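Local atomic coordinates of addiction module toxin RelE (Helicobacter pylori, PDB entry 4LTT), a protein that probably acts as an RNA endonuclease, the toxin half of a type II toxin-antitoxin system, and belongs to the YafQ branch of the RelE family. Residues A[24-27]-A[28-32]. Residues are numbered along the deposited sequence; the frame is centred on the assembly and turned at random.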
ATOM      1  N   ASP A  24       2.763 -12.429  -1.131  1.00  7.96           N
ATOM      2  CA  ASP A  24       3.104 -11.188  -0.452  1.00  8.24           C
ATOM      3  C   ASP A  24       4.575 -10.926  -0.259  1.00  8.50           C
ATOM      4  O   ASP A  24       4.957 -10.008   0.489  1.00  8.10           O
ATOM      5  CB  ASP A  24       2.347 -11.144   0.893  1.00 10.34           C
ATOM      6  CG  ASP A  24       2.855 -12.120   1.903  1.00 10.55           C
ATOM      7  OD1 ASP A  24       3.716 -12.957   1.540  1.00 11.84           O
ATOM      8  OD2 ASP A  24       2.412 -12.043   3.070  1.00 12.92           O
ATOM      9  N   SER A  25       5.458 -11.645  -0.956  1.00  7.85           N
ATOM     10  CA  SER A  25       6.879 -11.482  -0.683  1.00  8.97           C
ATOM     11  C   SER A  25       7.389 -10.102  -1.055  1.00  7.94           C
ATOM     12  O   SER A  25       8.122  -9.465  -0.271  1.00  8.00           O
ATOM     13  CB  SER A  25       7.652 -12.602  -1.281  1.00 10.86           C
ATOM     14  OG  SER A  25       7.667 -12.501  -2.615  1.00 16.50           O
ATOM     15  N   VAL A  26       7.026  -9.599  -2.228  1.00  7.30           N
ATOM     16  CA  VAL A  26       7.432  -8.293  -2.604  1.00  7.62           C
ATOM     17  C   VAL A  26       6.789  -7.228  -1.687  1.00  7.14           C
ATOM     18  O   VAL A  26       7.470  -6.254  -1.268  1.00  7.97           O
ATOM     19  CB  VAL A  26       7.125  -7.996  -4.106  1.00  9.25           C
ATOM     20  CG1 VAL A  26       7.427  -6.553  -4.449  1.00 11.08           C
ATOM     21  CG2 VAL A  26       7.988  -8.946  -4.933  1.00 12.69           C
ATOM     22  N   LEU A  27       5.517  -7.381  -1.400  1.00  7.18           N
ATOM     23  CA  LEU A  27       4.852  -6.502  -0.470  1.00  6.72           C
ATOM     24  C   LEU A  27       5.643  -6.370   0.843  1.00  6.51           C
ATOM     25  O   LEU A  27       5.795  -5.265   1.397  1.00  6.47           O
ATOM     26  CB  LEU A  27       3.422  -6.912  -0.168  1.00  6.85           C
ATOM     27  CG  LEU A  27       2.669  -6.121   0.872  1.00  6.26           C
ATOM     28  CD1 LEU A  27       2.467  -4.666   0.432  1.00  7.32           C
ATOM     29  CD2 LEU A  27       1.339  -6.784   1.114  1.00  8.93           C
ATOM     30  N   ASN A  28       6.047  -7.484   1.442  1.00  6.23           N
ATOM     31  CA  ASN A  28       6.758  -7.423   2.683  1.00  6.35           C
ATOM     32  C   ASN A  28       8.054  -6.633   2.552  1.00  5.67           C
ATOM     33  O   ASN A  28       8.444  -5.916   3.501  1.00  5.74           O
ATOM     34  CB  ASN A  28       6.979  -8.841   3.257  1.00  7.52           C
ATOM     35  CG  ASN A  28       5.753  -9.461   3.801  1.00  8.67           C
ATOM     36  OD1 ASN A  28       4.839  -8.773   4.219  1.00  9.75           O
ATOM     37  ND2 ASN A  28       5.683 -10.795   3.707  1.00 11.05           N
ATOM     38  N   GLU A  29       8.750  -6.835   1.463  1.00  5.99           N
ATOM     39  CA  GLU A  29       9.961  -6.075   1.255  1.00  6.51           C
ATOM     40  C   GLU A  29       9.704  -4.590   1.114  1.00  6.15           C
ATOM     41  O   GLU A  29      10.446  -3.746   1.655  1.00  6.33           O
ATOM     42  CB  GLU A  29      10.674  -6.582   0.013  1.00  7.95           C
ATOM     43  CG  GLU A  29      12.012  -5.957  -0.319  1.00 10.02           C
ATOM     44  CD  GLU A  29      12.395  -6.340  -1.736  1.00 10.99           C
ATOM     45  OE1 GLU A  29      11.736  -5.896  -2.705  1.00 15.76           O
ATOM     46  OE2 GLU A  29      13.284  -7.121  -1.911  1.00 11.17           O
ATOM     47  N   VAL A  30       8.652  -4.239   0.380  1.00  6.00           N
ATOM     48  CA  VAL A  30       8.240  -2.816   0.229  1.00  6.72           C
ATOM     49  C   VAL A  30       7.873  -2.211   1.605  1.00  6.14           C
ATOM     50  O   VAL A  30       8.315  -1.096   1.927  1.00  6.20           O
ATOM     51  CB  VAL A  30       7.056  -2.702  -0.720  1.00  7.76           C
ATOM     52  CG1 VAL A  30       6.360  -1.288  -0.618  1.00  8.66           C
ATOM     53  CG2 VAL A  30       7.459  -3.046  -2.144  1.00  9.29           C
ATOM     54  N   ILE A  31       7.107  -2.970   2.409  1.00  6.08           N
ATOM     55  CA  ILE A  31       6.717  -2.464   3.695  1.00  6.28           C
ATOM     56  C   ILE A  31       7.953  -2.187   4.538  1.00  5.82           C
ATOM     57  O   ILE A  31       8.036  -1.141   5.210  1.00  6.18           O
ATOM     58  CB  ILE A  31       5.729  -3.435   4.387  1.00  6.70           C
ATOM     59  CG1 ILE A  31       4.358  -3.346   3.700  1.00  7.31           C
ATOM     60  CG2 ILE A  31       5.621  -3.123   5.878  1.00  7.58           C
ATOM     61  CD1 ILE A  31       3.451  -4.464   4.068  1.00  7.86           C
ATOM     62  N   LEU A  32       8.927  -3.110   4.537  1.00  5.77           N
ATOM     63  CA  LEU A  32      10.099  -2.878   5.357  1.00  6.35           C
ATOM     64  C   LEU A  32      10.850  -1.616   4.892  1.00  6.46           C
ATOM     65  O   LEU A  32      11.308  -0.799   5.726  1.00  7.09           O
ATOM     66  CB  LEU A  32      11.000  -4.120   5.305  1.00  7.08           C
ATOM     67  CG  LEU A  32      12.313  -3.958   6.128  1.00  7.51           C
ATOM     68  CD1 LEU A  32      12.034  -3.759   7.595  1.00  8.25           C
ATOM     69  CD2 LEU A  32      13.231  -5.165   5.858  1.00  9.51           C
TER
HETATM   70  O   HOH W   1       2.199  -9.614   4.303  1.00 15.94           O
HETATM   71  O   HOH W   2       3.565 -12.834   5.257  1.00 29.05           O
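Asp24 holds CG between its backbone N and its carbonyl carbon, chi1 70°, while Asn28 sets CG beside its own N, chi1 -73°. These torsions bring the carboxylate near the amide one turn on, the two side chains crossing at a slant. The two flat groups are turned 61° apart. OD2 of Asp24 lies 3.6 Å from ND2 of Asn28, and two waters bridge the pair. One water donates hydrogen bonds to both Asp24 OD2, at 2.7 Å, and Asn28 OD1, at 2.8 Å. A second water donates to the same Asp24 OD2 and takes a weak bond from Asn28 ND2. OD2 thus receives two water bonds, and of the amide's two water bonds the one at OD1 is the stronger.

The backbone here is the first turns of helix 25-35, with Asp24 at the N-cap position. The Asp24 side chain makes no capping bond; Ser25 N is instead hydrogen-bonded to OD1 of Asp23. Between the two segments the i to i+4 ladder runs from Asn28 N to Asp24 O at 2.9 Å. It continues through Glu29 to Ser25 and Val30 to Val26, and reaches Ile31 N to Leu27 O at 2.8 Å. In this RelE-family fold the helix packs against the mixed beta-sheet.

Leu27 and Ile31 are both buried and meet on the sheet-facing side of the helix. CG of Leu27 meets the CD1 methyl of Ile31 at 3.7 Å, and Leu27 CD1 also touches this methyl. Leu27 also touches Phe14 of helix 8-19 and Leu81 of strand 75-82, and Ile31 rests on Leu78 of that strand. Val26 and the buried Val30 touch more lightly, CG1 of Val26 to CG2 of Val30 at 4.2 Å. Phe44 from a loop packs on both valines.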